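Side-chain contacts in citrate synthase (Thermotoga maritima, PDB 2P2W), which probably catalyses the condensation of oxaloacetate with acetyl-CoA and water to give citrate and CoA, a step of the tricarboxylic acid cycle: residues K10-S15 against Q176-S181; N23-Y28 against P32-A37; S40-T45 against A322-V327; I163-S168 against E269-S274; E167-L172 against S304-E309. One frame throughout, in Å; residues are numbered along the deposited sequence.

Interaction 1. Residues K10-S15 against Q176-S181; sequences KICESS and QDINAS
Ile178 meets Ile11 and Cys12 of strand 10-14 in the loop leading into helix 180-189. Gln176, earlier in that loop, bonds through NE2 to a citrate ion probably taken up from the crystallisation liquor. Asp177 reaches the strand through a water, which donates to Asp177 OD1 at 2.9 Å and to Ser14 OG at 3.1 Å. The same carboxylate takes hydrogen bonds from Thr346 and Ser347 of the second subunit, and the strand itself joins a parallel ladder with that chain. Ile178 divides its branches between two partners. CG2, anti to the backbone N, touches Ile11 CD1 at 4.1 Å, while CD1 at the end of the other branch meets Cys12 SG, also at 4.1 Å. Asn179, at the N-cap, turns inward to its own segment: its ND2 lies 3.1 Å from Gln176 O, which it meets from above the carbonyl plane, and its OD1 receives Ser181 OG at 2.8 Å as well as Thr182 N, the capping bond. Across the segments the direct contact is therefore apolar and undirected, its three residues buried; the polar link depends on one water, and the carboxylate beside it is also engaged by the partner subunit.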
# COMPACT_ATOMS: atom_id res chain seq x y z
N LYS A 10 -6.28 -12.44 15.15
CA LYS A 10 -5.52 -11.43 15.87
C LYS A 10 -4.10 -11.43 15.31
O LYS A 10 -3.35 -12.39 15.51
CB LYS A 10 -5.51 -11.74 17.37
CG LYS A 10 -6.89 -11.80 18.01
CD LYS A 10 -6.82 -12.46 19.38
CE LYS A 10 -8.18 -12.46 20.07
NZ LYS A 10 -8.57 -11.09 20.51
N ILE A 11 -3.74 -10.35 14.62
CA ILE A 11 -2.41 -10.27 14.03
C ILE A 11 -1.37 -9.56 14.89
O ILE A 11 -0.20 -9.48 14.52
CB ILE A 11 -2.49 -9.59 12.64
CG1 ILE A 11 -2.99 -8.15 12.78
CG2 ILE A 11 -3.45 -10.37 11.75
CD1 ILE A 11 -1.90 -7.10 12.77
N CYS A 12 -1.80 -9.05 16.05
CA CYS A 12 -0.87 -8.37 16.94
C CYS A 12 -1.54 -7.99 18.26
O CYS A 12 -2.74 -8.16 18.43
CB CYS A 12 -0.34 -7.09 16.29
SG CYS A 12 -1.55 -5.71 16.21
N GLU A 13 -0.72 -7.49 19.18
CA GLU A 13 -1.21 -7.01 20.47
C GLU A 13 -1.13 -5.50 20.33
O GLU A 13 -0.17 -4.98 19.75
CB GLU A 13 -0.30 -7.43 21.63
CG GLU A 13 -0.21 -8.91 21.89
CD GLU A 13 0.33 -9.21 23.28
OE1 GLU A 13 1.36 -8.61 23.66
OE2 GLU A 13 -0.27 -10.05 23.99
N SER A 14 -2.12 -4.79 20.85
CA SER A 14 -2.11 -3.34 20.77
C SER A 14 -2.75 -2.70 22.00
O SER A 14 -3.70 -3.21 22.58
CB SER A 14 -2.88 -2.92 19.51
OG SER A 14 -2.82 -1.50 19.37
N SER A 15 -2.14 -1.57 22.43
CA SER A 15 -2.72 -0.82 23.53
C SER A 15 -3.31 0.51 23.05
O SER A 15 -3.67 1.38 23.84
CB SER A 15 -1.61 -0.56 24.55
OG SER A 15 -0.65 0.34 23.99
N GLN A 176 -9.21 3.14 14.60
CA GLN A 176 -10.12 2.02 14.85
C GLN A 176 -9.55 0.62 14.62
O GLN A 176 -9.97 -0.10 13.70
CB GLN A 176 -11.44 2.16 14.08
CG GLN A 176 -12.44 1.10 14.55
CD GLN A 176 -13.89 1.46 14.29
OE1 GLN A 176 -14.53 2.16 15.07
NE2 GLN A 176 -14.42 0.98 13.17
N ASP A 177 -8.60 0.25 15.46
CA ASP A 177 -8.00 -1.08 15.41
C ASP A 177 -7.40 -1.46 14.05
O ASP A 177 -6.88 -0.60 13.33
CB ASP A 177 -9.07 -2.10 15.83
CG ASP A 177 -8.48 -3.40 16.34
OD1 ASP A 177 -7.56 -3.35 17.18
OD2 ASP A 177 -8.95 -4.47 15.91
N ILE A 178 -7.47 -2.74 13.70
CA ILE A 178 -6.87 -3.20 12.46
C ILE A 178 -7.81 -3.29 11.26
O ILE A 178 -8.07 -4.38 10.74
CB ILE A 178 -6.17 -4.57 12.67
CG1 ILE A 178 -5.48 -4.59 14.04
CG2 ILE A 178 -5.14 -4.80 11.58
CD1 ILE A 178 -4.42 -3.50 14.24
N ASN A 179 -8.31 -2.14 10.83
CA ASN A 179 -9.19 -2.08 9.68
C ASN A 179 -8.31 -2.28 8.45
O ASN A 179 -7.09 -2.32 8.55
CB ASN A 179 -9.89 -0.72 9.64
CG ASN A 179 -8.92 0.43 9.78
OD1 ASN A 179 -8.30 0.86 8.80
ND2 ASN A 179 -8.76 0.93 11.00
N ALA A 180 -8.93 -2.42 7.28
CA ALA A 180 -8.17 -2.66 6.05
C ALA A 180 -7.02 -1.70 5.76
O ALA A 180 -5.93 -2.15 5.40
CB ALA A 180 -9.12 -2.70 4.85
N SER A 181 -7.23 -0.40 5.91
CA SER A 181 -6.16 0.55 5.63
C SER A 181 -5.04 0.49 6.68
O SER A 181 -3.86 0.56 6.34
CB SER A 181 -6.71 1.99 5.50
OG SER A 181 -7.30 2.46 6.70
O HOH W 1 -5.78 -1.38 18.35

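Interaction 2. Residues N23-Y28 against P32-A37; sequences NGRLYY and PVEELA
The Tyr28 ring has Val33 CG2 over one face, 4.2 Å from its centroid and 27° off the normal, a CH-pi contact. Leu36 CD1 approaches the same ring obliquely, 3.7 Å from Tyr28 CD2. The Arg25 guanidinium carries Tyr27 OH above one face, over its centre, while Pro32 CB and Glu34 OE2 sit at its edge; NH2 is 3.8 Å from Pro32 CB and lies beyond salt-bridge range of Glu34. Arg25 reaches this place because its chain bends at chi2 and chi3, so that it runs alongside the proline. Water 2 supplies the closer link, accepting from Arg25 NE and Leu26 N and donating to Glu34 OE2. Next to it Val33 N bonds to Leu26 O at 2.9 Å, and the Leu26 side chain crosses Val33, CB to CG1 3.9 Å. Tyr27 and Pro32 form an antiparallel non-hydrogen-bonded pair, with the proline ring 3.9 Å from Tyr27 CD2 at CG. At the end of the ring, Tyr28 OH is hydrogen-bonded with Ile171 O and Glu175 N. The whole is a tight beta hairpin, strands 25-28 and 31-32 of a small antiparallel sheet, whose second strand passes directly into helix 33-39 with Pro32 as N-cap.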
# COMPACT_ATOMS: atom_id res chain seq x y z
N ASN A 23 -20.92 -4.50 21.96
CA ASN A 23 -21.68 -3.43 22.60
C ASN A 23 -21.64 -2.09 21.86
O ASN A 23 -22.18 -1.10 22.34
CB ASN A 23 -21.20 -3.25 24.04
CG ASN A 23 -21.39 -4.50 24.87
OD1 ASN A 23 -22.51 -5.00 25.01
ND2 ASN A 23 -20.30 -5.02 25.41
N GLY A 24 -20.99 -2.07 20.70
CA GLY A 24 -20.91 -0.84 19.93
C GLY A 24 -20.19 0.29 20.63
O GLY A 24 -20.69 1.42 20.67
N ARG A 25 -19.02 0.00 21.18
CA ARG A 25 -18.24 1.02 21.87
C ARG A 25 -16.83 1.09 21.28
O ARG A 25 -16.29 0.08 20.83
CB ARG A 25 -18.15 0.72 23.37
CG ARG A 25 -19.49 0.79 24.10
CD ARG A 25 -20.17 2.14 23.90
NE ARG A 25 -19.45 3.25 24.51
CZ ARG A 25 -19.40 3.48 25.82
NH1 ARG A 25 -20.04 2.69 26.67
NH2 ARG A 25 -18.73 4.53 26.28
N LEU A 26 -16.26 2.28 21.27
CA LEU A 26 -14.91 2.50 20.75
C LEU A 26 -14.14 3.34 21.75
O LEU A 26 -14.66 4.34 22.25
CB LEU A 26 -14.97 3.23 19.40
CG LEU A 26 -13.63 3.58 18.75
CD1 LEU A 26 -12.86 2.30 18.41
CD2 LEU A 26 -13.88 4.40 17.49
N TYR A 27 -12.91 2.94 22.04
CA TYR A 27 -12.08 3.66 23.00
C TYR A 27 -10.68 3.91 22.46
O TYR A 27 -10.12 3.07 21.77
CB TYR A 27 -11.94 2.83 24.29
CG TYR A 27 -13.25 2.33 24.86
CD1 TYR A 27 -13.80 1.13 24.42
CD2 TYR A 27 -13.93 3.05 25.84
CE1 TYR A 27 -15.00 0.65 24.93
CE2 TYR A 27 -15.14 2.58 26.36
CZ TYR A 27 -15.66 1.38 25.91
OH TYR A 27 -16.84 0.91 26.43
N TYR A 28 -10.13 5.08 22.76
CA TYR A 28 -8.77 5.42 22.37
C TYR A 28 -7.98 5.33 23.68
O TYR A 28 -8.21 6.12 24.60
CB TYR A 28 -8.67 6.85 21.84
CG TYR A 28 -9.27 7.09 20.47
CD1 TYR A 28 -9.83 6.05 19.72
CD2 TYR A 28 -9.28 8.37 19.91
CE1 TYR A 28 -10.37 6.28 18.44
CE2 TYR A 28 -9.81 8.62 18.65
CZ TYR A 28 -10.36 7.57 17.92
OH TYR A 28 -10.89 7.82 16.68
N PRO A 32 -13.49 6.75 25.99
CA PRO A 32 -14.55 6.63 24.98
C PRO A 32 -14.35 7.67 23.89
O PRO A 32 -14.10 8.84 24.17
CB PRO A 32 -15.83 6.89 25.79
CG PRO A 32 -15.46 6.41 27.16
CD PRO A 32 -14.06 6.96 27.33
N VAL A 33 -14.46 7.25 22.63
CA VAL A 33 -14.25 8.16 21.51
C VAL A 33 -15.19 9.37 21.51
O VAL A 33 -14.79 10.47 21.11
CB VAL A 33 -14.39 7.41 20.15
CG1 VAL A 33 -15.84 7.00 19.92
CG2 VAL A 33 -13.87 8.28 19.01
N GLU A 34 -16.44 9.19 21.95
CA GLU A 34 -17.37 10.32 21.97
C GLU A 34 -16.98 11.37 23.00
O GLU A 34 -17.28 12.55 22.84
CB GLU A 34 -18.82 9.85 22.23
CG GLU A 34 -18.97 8.77 23.25
CD GLU A 34 -18.77 7.39 22.65
OE1 GLU A 34 -19.67 6.91 21.92
OE2 GLU A 34 -17.71 6.79 22.90
N GLU A 35 -16.30 10.95 24.07
CA GLU A 35 -15.86 11.92 25.07
C GLU A 35 -14.83 12.84 24.43
O GLU A 35 -14.88 14.06 24.58
CB GLU A 35 -15.24 11.21 26.26
CG GLU A 35 -16.21 10.92 27.38
CD GLU A 35 -15.67 11.41 28.72
OE1 GLU A 35 -14.96 10.63 29.39
OE2 GLU A 35 -15.96 12.57 29.08
N LEU A 36 -13.89 12.24 23.70
CA LEU A 36 -12.85 13.02 23.04
C LEU A 36 -13.45 13.88 21.92
O LEU A 36 -13.13 15.07 21.80
CB LEU A 36 -11.77 12.09 22.48
CG LEU A 36 -10.98 11.35 23.57
CD1 LEU A 36 -10.22 10.18 22.98
CD2 LEU A 36 -10.03 12.34 24.23
N ALA A 37 -14.33 13.30 21.12
CA ALA A 37 -14.94 14.03 20.02
C ALA A 37 -15.68 15.28 20.51
O ALA A 37 -15.74 16.30 19.83
CB ALA A 37 -15.91 13.13 19.25
O HOH W 2 -17.57 4.34 22.73

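Interaction 3. Residues S40-T45 against A322-V327; sequences STFEET and ATARVV
On the segment whose Phe42 ring meets Thr323, Ala324 and Val327, Glu44 OE1 is gripped by two hydroxyls. Ser40 OG donates to it at 2.5 Å, meeting the anti lone pair of OE1, the one directed away from the other carboxylate oxygen; Tyr357 OH of the second subunit is the other partner, and Arg363 of that subunit forms a salt bridge with Glu44 OE2. Thr41 stands at the N-cap of helix 42-51, where its OG1 accepts from Glu44 N at 3.2 Å with an N-H...O angle of 157°. This last bond caps the first turn of the helix, from which Phe42 crosses to helix 317-337. With CG anti to the backbone N (chi1 -166°), the ring projects until its outer edge meets the other backbone: CZ is 3.4 Å from Thr323 O, which lies in the ring plane. That placing turns ring hydrogens to the carbonyl oxygen and is probably electrostatically favourable. Val327 N bonds to Ala324 O at 3.0 Å and not to Thr323 O, four residues back, which probably helps the ring edge to reach that oxygen. Val327 CG2 then touches Phe42 CZ at 4.1 Å, its side chain running in the opposite sense past the ring, and Ala324 CA comes within 4.0 Å of Phe42 CE2. The arrangement is interhelical packing in the largely helical citrate synthase fold: one side of helix 317-337 receives the edge of an aromatic ring, while Arg325 of the same turn points away and bonds the citrate ion through NH2, probably at the substrate pocket.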
# COMPACT_ATOMS: atom_id res chain seq x y z
N SER A 40 -12.40 17.19 23.27
CA SER A 40 -11.02 17.40 22.84
C SER A 40 -10.88 18.19 21.55
O SER A 40 -11.83 18.82 21.08
CB SER A 40 -10.32 16.04 22.69
OG SER A 40 -8.91 16.17 22.71
N THR A 41 -9.67 18.17 21.00
CA THR A 41 -9.34 18.86 19.76
C THR A 41 -8.46 17.91 18.96
O THR A 41 -8.00 16.90 19.49
CB THR A 41 -8.53 20.15 20.02
OG1 THR A 41 -7.32 19.80 20.71
CG2 THR A 41 -9.33 21.13 20.86
N PHE A 42 -8.23 18.23 17.69
CA PHE A 42 -7.40 17.38 16.85
C PHE A 42 -6.03 17.16 17.48
O PHE A 42 -5.60 16.03 17.67
CB PHE A 42 -7.23 18.01 15.46
CG PHE A 42 -6.67 17.07 14.43
CD1 PHE A 42 -5.31 16.74 14.42
CD2 PHE A 42 -7.49 16.52 13.45
CE1 PHE A 42 -4.79 15.88 13.45
CE2 PHE A 42 -6.98 15.66 12.47
CZ PHE A 42 -5.62 15.34 12.47
N GLU A 43 -5.34 18.26 17.80
CA GLU A 43 -4.01 18.16 18.39
C GLU A 43 -3.97 17.43 19.72
O GLU A 43 -3.04 16.65 19.97
CB GLU A 43 -3.39 19.56 18.54
CG GLU A 43 -3.12 20.26 17.22
CD GLU A 43 -4.20 21.26 16.85
OE1 GLU A 43 -5.39 21.02 17.16
OE2 GLU A 43 -3.86 22.29 16.22
N GLU A 44 -4.94 17.67 20.59
CA GLU A 44 -4.95 17.01 21.90
C GLU A 44 -5.16 15.50 21.79
O GLU A 44 -4.50 14.72 22.47
CB GLU A 44 -6.01 17.61 22.82
CG GLU A 44 -5.91 17.09 24.25
CD GLU A 44 -7.03 17.58 25.14
OE1 GLU A 44 -8.20 17.20 24.91
OE2 GLU A 44 -6.74 18.35 26.09
N THR A 45 -6.10 15.08 20.95
CA THR A 45 -6.35 13.65 20.80
C THR A 45 -5.21 12.97 20.05
O THR A 45 -4.85 11.83 20.36
CB THR A 45 -7.69 13.39 20.09
OG1 THR A 45 -8.77 13.84 20.92
CG2 THR A 45 -7.87 11.88 19.82
N ALA A 322 -8.77 10.34 5.72
CA ALA A 322 -7.33 10.11 5.85
C ALA A 322 -6.62 11.18 6.68
O ALA A 322 -5.68 10.89 7.43
CB ALA A 322 -6.69 10.02 4.46
N THR A 323 -7.06 12.43 6.53
CA THR A 323 -6.47 13.55 7.26
C THR A 323 -6.48 13.25 8.75
O THR A 323 -5.58 13.66 9.50
CB THR A 323 -7.26 14.85 6.97
OG1 THR A 323 -7.10 15.18 5.59
CG2 THR A 323 -6.75 16.00 7.83
N ALA A 324 -7.50 12.51 9.19
CA ALA A 324 -7.61 12.13 10.59
C ALA A 324 -6.96 10.77 10.84
O ALA A 324 -6.12 10.63 11.72
CB ALA A 324 -9.07 12.10 11.01
N ARG A 325 -7.36 9.78 10.05
CA ARG A 325 -6.88 8.40 10.26
C ARG A 325 -5.35 8.24 10.11
O ARG A 325 -4.74 7.29 10.58
CB ARG A 325 -7.60 7.49 9.27
CG ARG A 325 -7.21 6.02 9.45
CD ARG A 325 -7.38 5.55 10.90
NE ARG A 325 -8.78 5.69 11.32
CZ ARG A 325 -9.64 4.73 10.93
NH1 ARG A 325 -9.22 3.72 10.20
NH2 ARG A 325 -10.92 4.81 11.30
N VAL A 326 -4.67 9.20 9.48
CA VAL A 326 -3.22 9.10 9.35
C VAL A 326 -2.60 9.02 10.75
O VAL A 326 -1.54 8.41 10.93
CB VAL A 326 -2.62 10.31 8.56
CG1 VAL A 326 -2.84 11.60 9.32
CG2 VAL A 326 -1.14 10.08 8.29
N VAL A 327 -3.26 9.64 11.73
CA VAL A 327 -2.79 9.61 13.11
C VAL A 327 -2.82 8.16 13.62
O VAL A 327 -1.85 7.67 14.20
CB VAL A 327 -3.70 10.47 14.04
CG1 VAL A 327 -3.21 10.38 15.48
CG2 VAL A 327 -3.68 11.92 13.57

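Interaction 4. Residues I163-S168 against E269-S274; sequences IRLLES and EHFPDS
Leu165 lays both its methyl groups on the His270 ring. CD2 sits over one face, 3.9 Å from the ring centroid and 17° off its normal, a CH-pi contact displaced toward the CE1 side, where the gap from Leu165 CD2 to His270 CE1 is 3.7 Å. CD1 covers the other end of the imidazole, 3.7 Å from His270 CG, and also reaches Phe271 CE2 at 4.0 Å, meeting that ring obliquely. One leucine thus bridges two consecutive aromatic residues. With CG anti to the carbonyl carbon (chi1 -51°), the Leu165 fork is carried outward from helix 163-173 toward them. The His270 ring is fixed in turn by its own helix, since ND1 bonds to Val266 O one turn earlier, and Val266 also packs on Leu165. Contacts of this sort join helix 163-173 to the C-terminal end of helix 258-270; by analogy with other citrate synthases, the first probably belongs to the large helical domain and the second to the small one. The site is at the surface, with His270 exposed. Phe271 is where the chain leaves helical geometry, and a type I beta turn follows from it to Ser274, closed by Ser274 N to Phe271 O at 3.2 Å. Phe271 packs against Glu309 of helix 299-309. Farther out, Ser274 becomes the N-cap of helix 275-289: its OG bonds Phe277 N and also Glu309 OE2, while Asp273 OD1 makes a salt bridge with Arg278.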
# COMPACT_ATOMS: atom_id res chain seq x y z
N ILE A 163 -16.59 24.81 12.03
CA ILE A 163 -15.29 24.19 12.22
C ILE A 163 -15.32 23.16 13.35
O ILE A 163 -14.70 22.10 13.25
CB ILE A 163 -14.22 25.27 12.51
CG1 ILE A 163 -13.97 26.09 11.24
CG2 ILE A 163 -12.93 24.62 13.00
CD1 ILE A 163 -13.07 27.31 11.45
N ARG A 164 -16.04 23.47 14.42
CA ARG A 164 -16.16 22.58 15.58
C ARG A 164 -16.72 21.21 15.19
O ARG A 164 -16.32 20.18 15.71
CB ARG A 164 -17.09 23.25 16.59
CG ARG A 164 -16.49 24.52 17.19
CD ARG A 164 -17.30 25.04 18.38
NE ARG A 164 -16.79 26.35 18.82
CZ ARG A 164 -15.82 26.35 19.75
NH1 ARG A 164 -15.36 25.21 20.23
NH2 ARG A 164 -15.33 27.51 20.19
N LEU A 165 -17.68 21.21 14.27
CA LEU A 165 -18.31 19.97 13.82
C LEU A 165 -17.30 19.14 13.04
O LEU A 165 -17.22 17.92 13.21
CB LEU A 165 -19.53 20.29 12.95
CG LEU A 165 -20.53 21.29 13.54
CD1 LEU A 165 -21.73 21.43 12.60
CD2 LEU A 165 -20.98 20.84 14.93
N LEU A 166 -16.52 19.80 12.19
CA LEU A 166 -15.50 19.11 11.41
C LEU A 166 -14.44 18.51 12.33
O LEU A 166 -13.97 17.40 12.11
CB LEU A 166 -14.83 20.08 10.42
CG LEU A 166 -13.67 19.50 9.60
CD1 LEU A 166 -14.15 18.29 8.82
CD2 LEU A 166 -13.13 20.56 8.65
N GLU A 167 -14.06 19.26 13.37
CA GLU A 167 -13.05 18.78 14.31
C GLU A 167 -13.54 17.52 15.04
O GLU A 167 -12.79 16.55 15.20
CB GLU A 167 -12.70 19.88 15.31
CG GLU A 167 -11.63 19.50 16.32
CD GLU A 167 -10.65 20.63 16.59
OE1 GLU A 167 -11.10 21.79 16.70
OE2 GLU A 167 -9.44 20.36 16.69
N SER A 168 -14.80 17.53 15.48
CA SER A 168 -15.36 16.36 16.16
C SER A 168 -15.31 15.16 15.20
O SER A 168 -14.98 14.05 15.61
CB SER A 168 -16.81 16.61 16.58
OG SER A 168 -16.89 17.55 17.64
N GLU A 269 -28.87 18.09 14.91
CA GLU A 269 -28.82 19.36 15.60
C GLU A 269 -28.43 20.55 14.73
O GLU A 269 -28.86 21.68 14.99
CB GLU A 269 -27.86 19.27 16.79
CG GLU A 269 -28.47 18.57 18.00
CD GLU A 269 -27.45 18.23 19.08
OE1 GLU A 269 -26.30 18.70 18.99
OE2 GLU A 269 -27.81 17.48 20.02
N HIS A 270 -27.65 20.31 13.68
CA HIS A 270 -27.21 21.41 12.82
C HIS A 270 -27.71 21.44 11.38
O HIS A 270 -27.75 22.51 10.76
CB HIS A 270 -25.69 21.49 12.81
CG HIS A 270 -25.11 21.80 14.16
ND1 HIS A 270 -24.90 20.83 15.12
CD2 HIS A 270 -24.72 22.97 14.72
CE1 HIS A 270 -24.42 21.39 16.21
NE2 HIS A 270 -24.30 22.69 15.99
N PHE A 271 -28.09 20.28 10.83
CA PHE A 271 -28.59 20.22 9.46
C PHE A 271 -29.79 19.28 9.35
O PHE A 271 -29.83 18.40 8.49
CB PHE A 271 -27.49 19.74 8.51
CG PHE A 271 -26.27 20.62 8.49
CD1 PHE A 271 -26.22 21.74 7.66
CD2 PHE A 271 -25.18 20.34 9.32
CE1 PHE A 271 -25.10 22.57 7.66
CE2 PHE A 271 -24.06 21.17 9.32
CZ PHE A 271 -24.01 22.28 8.49
N PRO A 272 -30.81 19.48 10.21
CA PRO A 272 -32.01 18.64 10.22
C PRO A 272 -32.82 18.67 8.93
O PRO A 272 -33.56 17.74 8.63
CB PRO A 272 -32.84 19.20 11.38
CG PRO A 272 -32.44 20.65 11.46
CD PRO A 272 -31.02 20.70 11.01
N ASP A 273 -32.67 19.75 8.17
CA ASP A 273 -33.43 19.92 6.94
C ASP A 273 -32.68 19.54 5.68
O ASP A 273 -33.18 19.73 4.57
CB ASP A 273 -33.92 21.36 6.87
CG ASP A 273 -34.77 21.72 8.08
OD1 ASP A 273 -35.47 20.81 8.59
OD2 ASP A 273 -34.75 22.89 8.51
N SER A 274 -31.49 18.98 5.84
CA SER A 274 -30.71 18.53 4.70
C SER A 274 -31.45 17.36 4.05
O SER A 274 -31.77 16.37 4.73
CB SER A 274 -29.32 18.07 5.16
OG SER A 274 -28.80 17.10 4.27

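Interaction 5. Residues E167-L172 against S304-E309; sequences ESAFIL and SVLFEE
Ala169 is the whole contribution of helix 163-173 to the direct contact: its CB touches Leu306 CD2 at 4.0 Å and stands 4.2 Å from Phe307 CE1. Leu306, with CG anti to the backbone N (chi1 177°), sends one methyl to the alanine, whereas Phe307 brings a corner of its ring to the same CB at an oblique tilt. A single methyl thus fits against two larger side chains, and the two helices approach to 8.6 Å between Ala169 CA and Leu306 CA. All three residues are buried, and the direct contacts between them are apolar. Beside this point the fit is looser. The Phe170 ring leans toward the other helix yet stays 5.2 Å from the 304-309 segment at its nearest approach, and packs on Ala324. On the outer side of helix 299-309, Glu308 and Glu309 are partly exposed and stand well away from helix 163-173; Glu308 OE1 forms a salt bridge with Arg314. The contact lies deep among helices: Leu172 continues the Ala169 side of its helix onto Phe262 and Leu263 of helix 258-270, Phe307 rests on Leu320 of helix 317-337, and Val305 turns to Leu267 and to helices 214-225 and 275-289.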
# COMPACT_ATOMS: atom_id res chain seq x y z
N GLU A 167 -14.06 19.26 13.37
CA GLU A 167 -13.05 18.78 14.31
C GLU A 167 -13.54 17.52 15.04
O GLU A 167 -12.79 16.55 15.20
CB GLU A 167 -12.70 19.88 15.31
CG GLU A 167 -11.63 19.50 16.32
CD GLU A 167 -10.65 20.63 16.59
OE1 GLU A 167 -11.10 21.79 16.70
OE2 GLU A 167 -9.44 20.36 16.69
N SER A 168 -14.80 17.53 15.48
CA SER A 168 -15.36 16.36 16.16
C SER A 168 -15.31 15.16 15.20
O SER A 168 -14.98 14.05 15.61
CB SER A 168 -16.81 16.61 16.58
OG SER A 168 -16.89 17.55 17.64
N ALA A 169 -15.64 15.41 13.94
CA ALA A 169 -15.63 14.35 12.93
C ALA A 169 -14.24 13.75 12.76
O ALA A 169 -14.08 12.53 12.70
CB ALA A 169 -16.13 14.89 11.59
N PHE A 170 -13.22 14.60 12.68
CA PHE A 170 -11.86 14.10 12.53
C PHE A 170 -11.49 13.21 13.72
O PHE A 170 -10.95 12.11 13.54
CB PHE A 170 -10.85 15.25 12.45
CG PHE A 170 -10.80 15.93 11.10
CD1 PHE A 170 -10.97 15.20 9.93
CD2 PHE A 170 -10.52 17.29 11.02
CE1 PHE A 170 -10.85 15.82 8.69
CE2 PHE A 170 -10.39 17.91 9.78
CZ PHE A 170 -10.55 17.18 8.61
N ILE A 171 -11.77 13.68 14.92
CA ILE A 171 -11.46 12.92 16.13
C ILE A 171 -12.11 11.54 16.08
O ILE A 171 -11.48 10.54 16.40
CB ILE A 171 -11.93 13.69 17.39
CG1 ILE A 171 -11.15 15.00 17.51
CG2 ILE A 171 -11.73 12.84 18.64
CD1 ILE A 171 -11.64 15.92 18.62
N LEU A 172 -13.37 11.48 15.67
CA LEU A 172 -14.09 10.21 15.57
C LEU A 172 -13.46 9.24 14.56
O LEU A 172 -13.57 8.03 14.69
CB LEU A 172 -15.54 10.44 15.17
CG LEU A 172 -16.47 11.11 16.18
CD1 LEU A 172 -17.82 11.41 15.52
CD2 LEU A 172 -16.65 10.20 17.38
N SER A 304 -20.20 11.33 5.47
CA SER A 304 -20.32 11.83 4.10
C SER A 304 -21.35 12.96 4.02
O SER A 304 -21.12 13.97 3.36
CB SER A 304 -20.71 10.70 3.14
OG SER A 304 -22.01 10.20 3.41
N VAL A 305 -22.48 12.79 4.70
CA VAL A 305 -23.52 13.82 4.68
C VAL A 305 -23.00 15.10 5.35
O VAL A 305 -23.23 16.20 4.85
CB VAL A 305 -24.82 13.34 5.38
CG1 VAL A 305 -25.84 14.47 5.44
CG2 VAL A 305 -25.41 12.16 4.60
N LEU A 306 -22.29 14.95 6.46
CA LEU A 306 -21.75 16.12 7.14
C LEU A 306 -20.75 16.86 6.25
O LEU A 306 -20.83 18.08 6.11
CB LEU A 306 -21.06 15.72 8.45
CG LEU A 306 -20.38 16.87 9.22
CD1 LEU A 306 -21.43 17.91 9.58
CD2 LEU A 306 -19.68 16.35 10.47
N PHE A 307 -19.82 16.12 5.64
CA PHE A 307 -18.82 16.74 4.78
C PHE A 307 -19.49 17.49 3.63
O PHE A 307 -19.04 18.58 3.24
CB PHE A 307 -17.86 15.69 4.22
CG PHE A 307 -17.01 15.02 5.27
CD1 PHE A 307 -16.66 15.70 6.44
CD2 PHE A 307 -16.53 13.73 5.08
CE1 PHE A 307 -15.85 15.09 7.40
CE2 PHE A 307 -15.72 13.12 6.03
CZ PHE A 307 -15.38 13.80 7.19
N GLU A 308 -20.55 16.92 3.09
CA GLU A 308 -21.28 17.56 2.00
C GLU A 308 -21.88 18.87 2.50
O GLU A 308 -21.72 19.92 1.88
CB GLU A 308 -22.41 16.65 1.50
CG GLU A 308 -23.36 17.33 0.51
CD GLU A 308 -23.07 16.99 -0.94
OE1 GLU A 308 -21.95 16.53 -1.24
OE2 GLU A 308 -23.96 17.21 -1.79
N GLU A 309 -22.58 18.81 3.64
CA GLU A 309 -23.23 20.00 4.18
C GLU A 309 -22.21 21.07 4.60
O GLU A 309 -22.51 22.25 4.67
CB GLU A 309 -24.12 19.62 5.38
CG GLU A 309 -25.31 18.70 5.01
CD GLU A 309 -26.20 19.31 3.94
OE1 GLU A 309 -26.33 20.53 3.88
OE2 GLU A 309 -26.80 18.54 3.19

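How the interactions relate
Helix 163-173 connects interactions 2 to 5. Interactions 4 and 5 share Glu167 and Ser168, with centres 7 Å apart, and Leu166 CD1 of the first lies 3.9 Å from Phe307 CE1 of the second. Ser168 OG probably bonds Ala37 O of interaction 2 at 2.8 Å, and Glu167 OE2 probably bonds Phe42 N of interaction 3 at 2.6 Å. Gln176 of interaction 1 and Arg325 of interaction 3 both bond the citrate ion, and the side chain of Leu26 of interaction 2, which packs on Gln176, is about 7 Å from it. The side chains of the predicted active-site residues His250 and Asp300 lie about 8 Å from those of Leu26 and of Phe307 in interaction 5, respectively. Interaction 4 is remote from both.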